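Local coordinates for putative uncharacterized protein (Bacteroides vulgatus, PDB 4F7A) that probably binds mucin O-glycans at the cell surface, as a SusD/RagB-family outer membrane lipoprotein with a TPR-like helical fold, at residues F25-Q29 with A116-L120; K30-N35 with K246-L252; F34-W38 with Y88-I93; T48-H54 with W81-A85. One frame throughout, in Å; residues are numbered along the deposited sequence.

Overall arrangement
From the N terminus, helix 15-30 supplies 25-29 to contact 1, whose loop closes at 116-120 on helix 111-132. The chain runs directly on into 30-35, the start of contact 2, and then 34-38, the start of contact 3; these two share Phe34 and Asn35. Contact 4 closes the shortest loop, from 48-54 to 81-85, and lies within that of contact 3, which ends at 88-93 on helix 84-104 and falls in turn within contact 1. Contact 2 returns only at 246-252, so it crosses contact 1 and encloses contact 4. Phe49 touches Phe34, Tyr88 and Thr89, joining contacts 3 and 4, while Ile93 packs on Thr27 of contact 1.

Contact 1. Residues F25-Q29 with A116-L120; sequences FETIQ and ATLIL
Phe25 reaches from helix 15-30 across to Ala116, Thr117 and Leu120 of helix 111-132. The path starts at CB, which is not itself aimed at the other helix. With CG anti to the carbonyl carbon (chi1 -78°), the ring is carried across the gap toward helix 111-132, and the edge from CD1 through CE1 to CZ makes the contact. CD1 meets Leu120 CD1 at 3.8 Å, a methyl lying at the ring edge near its plane. CE1 comes next, 3.9 Å from Ala116 CB, and at the tip CZ stands 3.2 Å from Thr117 OG1. That hydroxyl approaches obliquely and is hydrogen-bonded to Phe113 O of its own helix and Ser100 OG of helix 84-104, so its closeness to the ring is packing.

Leu120 also fills the next turn. Its CB lies 3.8 Å from Ile28 CG2, and its CD1 lies 3.8 Å from Gln29 CG as well as against Phe25. The Gln29 amide folds back along its own helix: NE2 donates to Phe25 O at 3.0 Å, nearly straight (169°), from the face of that carbonyl opposite the one used by Gln29 N. NE2 also bonds Ile185 O and OE1 accepts from Met187 N, so both ends of the buried amide are held.

The segment axes stay 11.0 Å apart and diverge by only 20°, a near-parallel pairing of wide spacing bridged by side chains. Helix 84-104 lies along the gap, with Ser100 against Phe25 and Val96 against Ile28. Helix 193-210 brings Trp196 onto Ala116 and Leu120, and helix 151-174 packs on Leu118 and Ile119.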
# COMPACT_ATOMS: atom_id res chain seq x y z
N PHE A 25 -4.33 -13.78 -16.25
CA PHE A 25 -4.25 -13.76 -14.80
C PHE A 25 -2.82 -13.70 -14.29
O PHE A 25 -2.57 -13.09 -13.26
CB PHE A 25 -4.97 -14.96 -14.21
CG PHE A 25 -6.46 -14.79 -14.20
CD1 PHE A 25 -7.07 -14.06 -13.19
CD2 PHE A 25 -7.23 -15.31 -15.21
CE1 PHE A 25 -8.45 -13.87 -13.19
CE2 PHE A 25 -8.60 -15.11 -15.24
CZ PHE A 25 -9.21 -14.41 -14.20
N GLU A 26 -1.91 -14.32 -15.02
CA GLU A 26 -0.51 -14.32 -14.66
C GLU A 26 0.08 -12.91 -14.80
O GLU A 26 0.79 -12.44 -13.91
CB GLU A 26 0.25 -15.30 -15.55
CG GLU A 26 1.73 -15.27 -15.28
CD GLU A 26 2.54 -16.23 -16.17
OE1 GLU A 26 1.95 -17.01 -16.95
OE2 GLU A 26 3.78 -16.18 -16.07
N THR A 27 -0.19 -12.26 -15.92
CA THR A 27 0.29 -10.89 -16.13
C THR A 27 -0.29 -9.91 -15.09
O THR A 27 0.43 -9.06 -14.54
CB THR A 27 -0.06 -10.43 -17.54
OG1 THR A 27 0.60 -11.29 -18.46
CG2 THR A 27 0.36 -8.96 -17.80
N ILE A 28 -1.58 -10.03 -14.81
CA ILE A 28 -2.22 -9.11 -13.86
C ILE A 28 -1.62 -9.28 -12.47
O ILE A 28 -1.27 -8.30 -11.82
CB ILE A 28 -3.75 -9.33 -13.79
CG1 ILE A 28 -4.41 -8.98 -15.13
CG2 ILE A 28 -4.37 -8.45 -12.68
CD1 ILE A 28 -5.82 -9.62 -15.33
N GLN A 29 -1.53 -10.53 -12.00
CA GLN A 29 -1.01 -10.78 -10.65
C GLN A 29 0.48 -10.40 -10.49
O GLN A 29 0.90 -9.90 -9.44
CB GLN A 29 -1.32 -12.22 -10.23
CG GLN A 29 -2.79 -12.34 -9.82
CD GLN A 29 -3.27 -13.75 -9.65
OE1 GLN A 29 -3.47 -14.23 -8.52
NE2 GLN A 29 -3.42 -14.46 -10.78
N ALA A 116 -12.93 -13.00 -10.10
CA ALA A 116 -11.52 -12.82 -9.77
C ALA A 116 -10.87 -11.67 -10.56
O ALA A 116 -10.08 -10.92 -10.01
CB ALA A 116 -10.75 -14.17 -10.02
N THR A 117 -11.19 -11.56 -11.83
CA THR A 117 -10.69 -10.48 -12.67
C THR A 117 -11.05 -9.15 -12.06
O THR A 117 -10.20 -8.27 -11.96
CB THR A 117 -11.27 -10.53 -14.09
OG1 THR A 117 -10.78 -11.68 -14.77
CG2 THR A 117 -10.87 -9.27 -14.89
N LEU A 118 -12.32 -8.99 -11.68
CA LEU A 118 -12.80 -7.72 -11.14
C LEU A 118 -12.08 -7.35 -9.86
O LEU A 118 -11.68 -6.20 -9.68
CB LEU A 118 -14.31 -7.76 -10.88
CG LEU A 118 -15.14 -7.77 -12.17
CD1 LEU A 118 -16.64 -7.81 -11.86
CD2 LEU A 118 -14.82 -6.58 -13.04
N ILE A 119 -11.92 -8.33 -8.97
CA ILE A 119 -11.21 -8.10 -7.70
C ILE A 119 -9.76 -7.67 -7.98
O ILE A 119 -9.26 -6.69 -7.42
CB ILE A 119 -11.28 -9.36 -6.78
CG1 ILE A 119 -12.75 -9.62 -6.38
CG2 ILE A 119 -10.43 -9.17 -5.49
CD1 ILE A 119 -13.06 -11.06 -6.02
N LEU A 120 -9.07 -8.39 -8.85
CA LEU A 120 -7.71 -8.00 -9.18
C LEU A 120 -7.63 -6.61 -9.81
O LEU A 120 -6.69 -5.86 -9.58
CB LEU A 120 -7.08 -9.03 -10.11
CG LEU A 120 -6.82 -10.41 -9.54
CD1 LEU A 120 -6.37 -11.35 -10.68
CD2 LEU A 120 -5.82 -10.36 -8.36

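Contact 2. Residues K30-N35 with K246-L252; sequences KGIYFN and KGYQNPL. With ACT (acetate ion), chain F.
Three side-chain donors, Lys30, Asn35 and Tyr248, each take a backbone carbonyl of the facing segment at 2.7 Å: Lys30 NZ to Lys246 O, Asn35 ND2 to Gln249 O and Tyr248 OH to Tyr33 O. They differ in approach. The tyrosine hydroxyl lies in the carbonyl plane, on a lone pair; the lysine is tilted 29° from its plane; Asn35 ND2 lies above the plane of the Gln249 carbonyl. Lys30 NZ also forms a salt bridge with Glu26. One water extends this set, donating to Asn35 O and accepting from Gln249 N.

Apolar contacts run between these bonds. Lys30 and Tyr248 run alongside each other, pointing opposite ways, CG of the lysine 3.9 Å from CD1 of the ring, while Asn35 CB lies 3.8 Å from Tyr248 CE1. Pro251 CD approaches the Tyr33 ring obliquely, 3.7 Å from CD2. Putting a phenylalanine at Tyr248 would probably keep the packing beside Lys30 but leave Tyr33 O without its hydroxyl donor.

Capping is the third kind. Asn250 OD1 accepts from Leu252 N at 3.0 Å, in the plane of its amide carbonyl, an N-cap bond at the start of helix 251-257.

Because side chains mainly address main-chain oxygens, the contact fixes the course of two largely irregular segments, including the inverse gamma turn centred on Tyr33, and gives three main-chain oxygens side-chain donors.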
# COMPACT_ATOMS: atom_id res chain seq x y z
N LYS A 30 1.26 -10.56 -11.55
CA LYS A 30 2.66 -10.11 -11.53
C LYS A 30 2.79 -8.60 -11.60
O LYS A 30 3.84 -8.05 -11.30
CB LYS A 30 3.43 -10.72 -12.70
CG LYS A 30 3.62 -12.22 -12.55
CD LYS A 30 4.51 -12.77 -13.67
CE LYS A 30 4.81 -14.25 -13.44
NZ LYS A 30 5.54 -14.91 -14.57
N GLY A 31 1.72 -7.93 -12.01
CA GLY A 31 1.77 -6.51 -12.33
C GLY A 31 1.24 -5.58 -11.24
O GLY A 31 1.25 -4.38 -11.42
N ILE A 32 0.77 -6.13 -10.12
CA ILE A 32 0.25 -5.30 -9.00
C ILE A 32 1.44 -4.70 -8.19
O ILE A 32 1.65 -3.50 -8.24
CB ILE A 32 -0.72 -6.09 -8.10
CG1 ILE A 32 -1.95 -6.55 -8.90
CG2 ILE A 32 -1.13 -5.24 -6.85
CD1 ILE A 32 -2.76 -7.70 -8.22
N TYR A 33 2.16 -5.55 -7.44
CA TYR A 33 3.50 -5.22 -6.86
C TYR A 33 4.46 -5.56 -7.97
O TYR A 33 5.00 -6.69 -8.08
CB TYR A 33 3.75 -6.09 -5.64
CG TYR A 33 4.87 -5.69 -4.68
CD1 TYR A 33 4.71 -4.63 -3.77
CD2 TYR A 33 6.01 -6.45 -4.59
CE1 TYR A 33 5.70 -4.33 -2.84
CE2 TYR A 33 6.99 -6.17 -3.66
CZ TYR A 33 6.83 -5.11 -2.79
OH TYR A 33 7.81 -4.86 -1.87
N PHE A 34 4.60 -4.57 -8.84
CA PHE A 34 4.92 -4.80 -10.24
C PHE A 34 6.26 -5.49 -10.40
O PHE A 34 7.28 -4.97 -9.96
CB PHE A 34 4.94 -3.46 -10.98
CG PHE A 34 5.14 -3.59 -12.46
CD1 PHE A 34 6.42 -3.71 -12.99
CD2 PHE A 34 4.06 -3.58 -13.32
CE1 PHE A 34 6.61 -3.84 -14.34
CE2 PHE A 34 4.25 -3.70 -14.69
CZ PHE A 34 5.52 -3.83 -15.20
N ASN A 35 6.25 -6.66 -11.03
CA ASN A 35 7.51 -7.26 -11.47
C ASN A 35 7.29 -8.13 -12.69
O ASN A 35 7.81 -9.25 -12.81
CB ASN A 35 8.21 -7.99 -10.34
CG ASN A 35 9.73 -7.97 -10.48
OD1 ASN A 35 10.30 -7.04 -11.08
ND2 ASN A 35 10.40 -8.98 -9.90
N LYS A 246 4.51 -19.04 -10.66
CA LYS A 246 4.75 -18.84 -12.10
C LYS A 246 6.04 -18.07 -12.41
O LYS A 246 6.10 -17.31 -13.38
CB LYS A 246 3.53 -18.20 -12.78
CG LYS A 246 2.28 -19.10 -12.75
CD LYS A 246 1.21 -18.62 -13.74
CE LYS A 246 0.01 -19.54 -13.80
NZ LYS A 246 0.22 -20.63 -14.80
N GLY A 247 7.07 -18.28 -11.60
CA GLY A 247 8.36 -17.61 -11.79
C GLY A 247 8.46 -16.17 -11.27
O GLY A 247 9.52 -15.54 -11.39
N TYR A 248 7.39 -15.63 -10.68
CA TYR A 248 7.43 -14.29 -10.08
C TYR A 248 8.56 -14.20 -9.06
O TYR A 248 8.79 -15.11 -8.30
CB TYR A 248 6.12 -13.99 -9.38
CG TYR A 248 6.05 -12.65 -8.70
CD1 TYR A 248 5.77 -11.48 -9.42
CD2 TYR A 248 6.20 -12.54 -7.32
CE1 TYR A 248 5.65 -10.26 -8.79
CE2 TYR A 248 6.09 -11.30 -6.68
CZ TYR A 248 5.81 -10.17 -7.41
OH TYR A 248 5.69 -8.95 -6.77
N GLN A 249 9.27 -13.08 -9.07
CA GLN A 249 10.32 -12.83 -8.09
C GLN A 249 9.92 -11.57 -7.34
O GLN A 249 9.39 -10.64 -7.96
CB GLN A 249 11.67 -12.61 -8.79
CG GLN A 249 12.15 -13.77 -9.69
CD GLN A 249 12.61 -14.96 -8.91
OE1 GLN A 249 13.80 -15.10 -8.61
NE2 GLN A 249 11.67 -15.84 -8.55
N ASN A 250 10.16 -11.53 -6.04
CA ASN A 250 9.83 -10.38 -5.25
C ASN A 250 10.82 -9.24 -5.57
O ASN A 250 12.01 -9.37 -5.31
CB ASN A 250 9.86 -10.74 -3.77
CG ASN A 250 9.30 -9.64 -2.89
OD1 ASN A 250 9.63 -8.47 -3.07
ND2 ASN A 250 8.49 -10.02 -1.89
N PRO A 251 10.33 -8.13 -6.12
CA PRO A 251 11.27 -7.11 -6.57
C PRO A 251 11.97 -6.36 -5.44
O PRO A 251 13.05 -5.82 -5.64
CB PRO A 251 10.39 -6.15 -7.38
CG PRO A 251 9.06 -6.34 -6.85
CD PRO A 251 8.94 -7.78 -6.48
N LEU A 252 11.38 -6.36 -4.24
CA LEU A 252 12.03 -5.73 -3.09
C LEU A 252 13.34 -6.43 -2.80
O LEU A 252 14.34 -5.78 -2.50
CB LEU A 252 11.11 -5.74 -1.87
CG LEU A 252 11.64 -5.11 -0.57
CD1 LEU A 252 11.97 -3.62 -0.69
CD2 LEU A 252 10.61 -5.35 0.56
C ACT F . 8.06 -20.60 -8.59
O ACT F . 7.32 -19.65 -8.94
OXT ACT F . 8.85 -21.05 -9.46
CH3 ACT F . 8.05 -21.17 -7.20
O HOH W 1 7.23 -7.76 -0.40
O HOH W 2 8.90 -11.43 -11.69

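Contact 3. Residues F34-W38 with Y88-I93; sequences FNYDW and YTYNYI
Trp38 and Tyr92 lie nearly flat on each other, the five-membered indole ring and the phenol ring in an offset stack with centroids 4.2 Å apart and planes at 10°. Trp38 CG sits between its backbone N and carbonyl carbon (chi1 68°), a turn that lays the indole along the Tyr92 ring. Trp38 CB adds a CH-pi contact over the same face, 4.0 Å from the Tyr92 centroid. Tyr92 OH lies over the indole face; Trp38 NE1 makes its hydrogen bond to Glu40 OE2 instead.

The far end of the indole leads to Tyr88, where Trp38 CH2 is 3.4 Å from Tyr88 CE1. These planes are roughly parallel but slid apart, as are those of Phe34 and Tyr88 (23°). Phe34 instead receives Tyr88 CB over one face, 4.1 Å from its centroid, while Ile93 CG1 meets its edge, 3.8 Å from CE2. Tyr36 stands across Tyr92, its CD2 4.1 Å from Tyr92 CB.

With alanine in place of Trp38 the indole is gone, and the Tyr92 ring would probably be freer to turn, with a gap beside Tyr88.

Phe34, Trp38, Tyr88 and Tyr92 make an aromatic cluster, here fastening the loop that follows helix 15-30 to one side of helix 84-104.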
# COMPACT_ATOMS: atom_id res chain seq x y z
N PHE A 34 4.60 -4.57 -8.84
CA PHE A 34 4.92 -4.80 -10.24
C PHE A 34 6.26 -5.49 -10.40
O PHE A 34 7.28 -4.97 -9.96
CB PHE A 34 4.94 -3.46 -10.98
CG PHE A 34 5.14 -3.59 -12.46
CD1 PHE A 34 6.42 -3.71 -12.99
CD2 PHE A 34 4.06 -3.58 -13.32
CE1 PHE A 34 6.61 -3.84 -14.34
CE2 PHE A 34 4.25 -3.70 -14.69
CZ PHE A 34 5.52 -3.83 -15.20
N ASN A 35 6.25 -6.66 -11.03
CA ASN A 35 7.51 -7.26 -11.47
C ASN A 35 7.29 -8.13 -12.69
O ASN A 35 7.81 -9.25 -12.81
CB ASN A 35 8.21 -7.99 -10.34
CG ASN A 35 9.73 -7.97 -10.48
OD1 ASN A 35 10.30 -7.04 -11.08
ND2 ASN A 35 10.40 -8.98 -9.90
N TYR A 36 6.53 -7.57 -13.62
CA TYR A 36 6.19 -8.21 -14.86
C TYR A 36 7.23 -7.86 -15.92
O TYR A 36 7.51 -6.68 -16.16
CB TYR A 36 4.80 -7.75 -15.33
CG TYR A 36 4.48 -8.15 -16.76
CD1 TYR A 36 4.24 -9.48 -17.08
CD2 TYR A 36 4.46 -7.21 -17.77
CE1 TYR A 36 3.97 -9.86 -18.40
CE2 TYR A 36 4.19 -7.58 -19.08
CZ TYR A 36 3.95 -8.90 -19.38
OH TYR A 36 3.69 -9.25 -20.67
N ASP A 37 7.79 -8.89 -16.55
CA ASP A 37 8.83 -8.72 -17.56
C ASP A 37 8.19 -8.66 -18.95
O ASP A 37 7.76 -9.70 -19.48
CB ASP A 37 9.81 -9.90 -17.50
CG ASP A 37 11.06 -9.70 -18.36
OD1 ASP A 37 11.10 -8.81 -19.25
OD2 ASP A 37 12.03 -10.45 -18.14
N TRP A 38 8.14 -7.46 -19.53
CA TRP A 38 7.56 -7.25 -20.85
C TRP A 38 8.58 -7.50 -21.96
O TRP A 38 8.24 -7.38 -23.13
CB TRP A 38 6.95 -5.86 -20.99
CG TRP A 38 7.93 -4.71 -20.98
CD1 TRP A 38 8.64 -4.23 -22.04
CD2 TRP A 38 8.29 -3.90 -19.85
NE1 TRP A 38 9.43 -3.18 -21.64
CE2 TRP A 38 9.24 -2.96 -20.31
CE3 TRP A 38 7.94 -3.89 -18.51
CZ2 TRP A 38 9.82 -2.02 -19.46
CZ3 TRP A 38 8.51 -2.95 -17.68
CH2 TRP A 38 9.44 -2.04 -18.15
N TYR A 88 3.59 2.06 -16.23
CA TYR A 88 3.70 0.61 -16.27
C TYR A 88 2.35 -0.05 -16.16
O TYR A 88 2.08 -1.05 -16.84
CB TYR A 88 4.68 0.12 -15.21
CG TYR A 88 6.12 0.54 -15.48
CD1 TYR A 88 6.67 0.45 -16.76
CD2 TYR A 88 6.95 1.03 -14.46
CE1 TYR A 88 7.98 0.86 -17.02
CE2 TYR A 88 8.27 1.41 -14.71
CZ TYR A 88 8.78 1.33 -15.99
OH TYR A 88 10.08 1.72 -16.25
N THR A 89 1.48 0.48 -15.32
CA THR A 89 0.19 -0.11 -15.11
C THR A 89 -0.68 0.05 -16.37
O THR A 89 -1.28 -0.91 -16.83
CB THR A 89 -0.52 0.47 -13.88
OG1 THR A 89 0.27 0.24 -12.71
CG2 THR A 89 -1.87 -0.19 -13.70
N TYR A 90 -0.72 1.24 -16.96
CA TYR A 90 -1.51 1.46 -18.17
C TYR A 90 -0.90 0.83 -19.41
O TYR A 90 -1.62 0.39 -20.29
CB TYR A 90 -1.78 2.94 -18.39
CG TYR A 90 -2.90 3.45 -17.51
CD1 TYR A 90 -4.22 3.07 -17.74
CD2 TYR A 90 -2.63 4.28 -16.43
CE1 TYR A 90 -5.26 3.54 -16.92
CE2 TYR A 90 -3.64 4.76 -15.61
CZ TYR A 90 -4.95 4.38 -15.86
OH TYR A 90 -5.95 4.87 -15.05
N ASN A 91 0.43 0.75 -19.48
CA ASN A 91 1.06 0.12 -20.63
C ASN A 91 0.87 -1.39 -20.65
O ASN A 91 0.62 -1.96 -21.71
CB ASN A 91 2.55 0.46 -20.71
CG ASN A 91 2.78 1.86 -21.25
OD1 ASN A 91 1.90 2.42 -21.88
ND2 ASN A 91 3.94 2.42 -20.98
N TYR A 92 0.98 -2.03 -19.49
CA TYR A 92 1.09 -3.49 -19.45
C TYR A 92 0.03 -4.29 -18.70
O TYR A 92 -0.15 -5.47 -18.99
CB TYR A 92 2.48 -3.86 -18.92
CG TYR A 92 3.61 -3.26 -19.75
CD1 TYR A 92 3.82 -3.64 -21.07
CD2 TYR A 92 4.45 -2.31 -19.21
CE1 TYR A 92 4.84 -3.08 -21.82
CE2 TYR A 92 5.47 -1.75 -19.95
CZ TYR A 92 5.66 -2.12 -21.24
OH TYR A 92 6.68 -1.51 -21.93
N ILE A 93 -0.64 -3.69 -17.72
CA ILE A 93 -1.40 -4.44 -16.76
C ILE A 93 -2.90 -4.18 -16.89
O ILE A 93 -3.69 -5.11 -17.07
CB ILE A 93 -0.93 -4.14 -15.33
CG1 ILE A 93 0.59 -4.38 -15.21
CG2 ILE A 93 -1.72 -4.97 -14.27
CD1 ILE A 93 1.11 -5.76 -15.74

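Contact 4. Residues T48-H54 with W81-A85; sequences TFQNLNH and WTASA
Thr48 turns OG1 between its backbone N and carbonyl carbon (chi1 68°), where it meets Ser84 OG at 2.7 Å in a hydrogen bond that either hydroxyl could donate. Ser84 OG has a second partner in Gly80 O. One residue on, Phe49 swings CG away from its backbone N (chi1 -168°), laying a ring face against Ala85: CA sits 3.8 Å from the centroid, almost above its centre, a CH-pi contact with the main chain.

A second CH-pi contact lies at Trp81. Leu52 CD1 stands 3.8 Å from the centroid of the six-membered Trp81 ring and only 3° off its normal, and Thr48 CG2 comes obliquely to the pyrrole side, 3.8 Å from Trp81 CD1. Phe68 meets the same indole edge-to-face.

In the largely helical, TPR-like fold of this family, the contact joins the end of helix 44-51, which widens into a pi-type turn, to the junction where helix 79-82 gives way to helix 84-104. Trp81 O at that junction is gripped from both faces of its plane: Asn53 ND2 donates at 3.1 Å from above the carbonyl plane, and Ser84 N from the other side. Asn53 OD1 meanwhile rests 3.5 Å from Thr82 CG2.

A water accepts from Ala85 N at 2.8 Å and lies within donating distance of Phe49 O and Trp81 O, though it cannot serve every nearby acceptor at once. His54 CE1 is only loosely near Ala85 CB, while its NE2 is bonded to Thr131 OG1 of helix 111-132.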
# COMPACT_ATOMS: atom_id res chain seq x y z
N THR A 48 11.35 2.28 -9.65
CA THR A 48 10.68 3.59 -9.83
C THR A 48 9.16 3.56 -9.70
O THR A 48 8.55 4.56 -9.35
CB THR A 48 11.07 4.27 -11.18
OG1 THR A 48 10.53 3.51 -12.28
CG2 THR A 48 12.61 4.36 -11.33
N PHE A 49 8.54 2.42 -9.99
CA PHE A 49 7.10 2.19 -9.75
C PHE A 49 6.75 2.56 -8.31
O PHE A 49 5.88 3.40 -8.05
CB PHE A 49 6.76 0.70 -10.03
CG PHE A 49 5.27 0.38 -10.12
CD1 PHE A 49 4.48 0.29 -8.99
CD2 PHE A 49 4.69 0.08 -11.34
CE1 PHE A 49 3.12 -0.04 -9.10
CE2 PHE A 49 3.36 -0.26 -11.45
CZ PHE A 49 2.57 -0.30 -10.34
N GLN A 50 7.49 1.98 -7.39
CA GLN A 50 7.18 2.10 -5.98
C GLN A 50 8.33 2.41 -5.04
O GLN A 50 8.14 3.15 -4.06
CB GLN A 50 6.48 0.79 -5.60
CG GLN A 50 6.43 0.44 -4.19
CD GLN A 50 5.33 -0.57 -3.86
OE1 GLN A 50 4.67 -1.17 -4.74
NE2 GLN A 50 5.15 -0.77 -2.59
N ASN A 51 9.51 1.82 -5.24
CA ASN A 51 10.53 1.89 -4.19
C ASN A 51 11.07 3.28 -3.95
O ASN A 51 11.28 3.69 -2.80
CB ASN A 51 11.68 0.91 -4.43
CG ASN A 51 12.50 0.66 -3.18
OD1 ASN A 51 13.71 0.85 -3.20
ND2 ASN A 51 11.83 0.23 -2.08
N LEU A 52 11.28 4.04 -5.03
CA LEU A 52 11.76 5.41 -4.90
C LEU A 52 10.66 6.47 -4.71
O LEU A 52 10.94 7.67 -4.65
CB LEU A 52 12.64 5.78 -6.07
CG LEU A 52 14.00 5.10 -6.16
CD1 LEU A 52 14.58 5.32 -7.55
CD2 LEU A 52 14.98 5.62 -5.08
N ASN A 53 9.41 6.02 -4.61
CA ASN A 53 8.28 6.89 -4.29
C ASN A 53 7.61 6.43 -2.98
O ASN A 53 8.06 6.75 -1.89
CB ASN A 53 7.30 6.88 -5.47
CG ASN A 53 7.91 7.43 -6.72
OD1 ASN A 53 8.11 8.65 -6.84
ND2 ASN A 53 8.20 6.57 -7.66
N HIS A 54 6.58 5.61 -3.11
CA HIS A 54 5.74 5.23 -1.98
C HIS A 54 6.52 4.62 -0.82
O HIS A 54 6.20 4.87 0.32
CB HIS A 54 4.68 4.23 -2.42
CG HIS A 54 3.98 4.63 -3.68
ND1 HIS A 54 4.63 4.73 -4.89
CD2 HIS A 54 2.67 4.89 -3.93
CE1 HIS A 54 3.76 5.07 -5.83
NE2 HIS A 54 2.57 5.18 -5.27
N TRP A 81 10.49 9.13 -12.40
CA TRP A 81 10.19 8.22 -11.29
C TRP A 81 8.73 8.30 -10.88
O TRP A 81 8.07 7.28 -10.70
CB TRP A 81 11.02 8.54 -10.06
CG TRP A 81 12.50 8.48 -10.24
CD1 TRP A 81 13.20 8.11 -11.35
CD2 TRP A 81 13.47 8.75 -9.23
NE1 TRP A 81 14.55 8.18 -11.10
CE2 TRP A 81 14.74 8.57 -9.80
CE3 TRP A 81 13.38 9.18 -7.90
CZ2 TRP A 81 15.91 8.76 -9.08
CZ3 TRP A 81 14.54 9.37 -7.19
CH2 TRP A 81 15.79 9.18 -7.78
N THR A 82 8.21 9.52 -10.71
CA THR A 82 6.85 9.65 -10.25
C THR A 82 5.80 9.18 -11.25
O THR A 82 4.68 8.85 -10.85
CB THR A 82 6.53 11.09 -9.80
OG1 THR A 82 6.60 11.96 -10.93
CG2 THR A 82 7.48 11.56 -8.66
N ALA A 83 6.14 9.14 -12.54
CA ALA A 83 5.20 8.70 -13.57
C ALA A 83 5.10 7.18 -13.68
O ALA A 83 4.22 6.65 -14.37
CB ALA A 83 5.63 9.26 -14.94
N SER A 84 6.03 6.45 -13.05
CA SER A 84 6.18 5.04 -13.32
C SER A 84 4.99 4.16 -12.97
O SER A 84 4.63 3.27 -13.75
CB SER A 84 7.45 4.50 -12.66
OG SER A 84 8.57 4.92 -13.41
N ALA A 85 4.36 4.39 -11.82
CA ALA A 85 3.21 3.58 -11.43
C ALA A 85 2.12 3.69 -12.51
O ALA A 85 1.59 2.68 -13.00
CB ALA A 85 2.69 4.01 -10.06
O HOH W 3 5.60 5.79 -9.68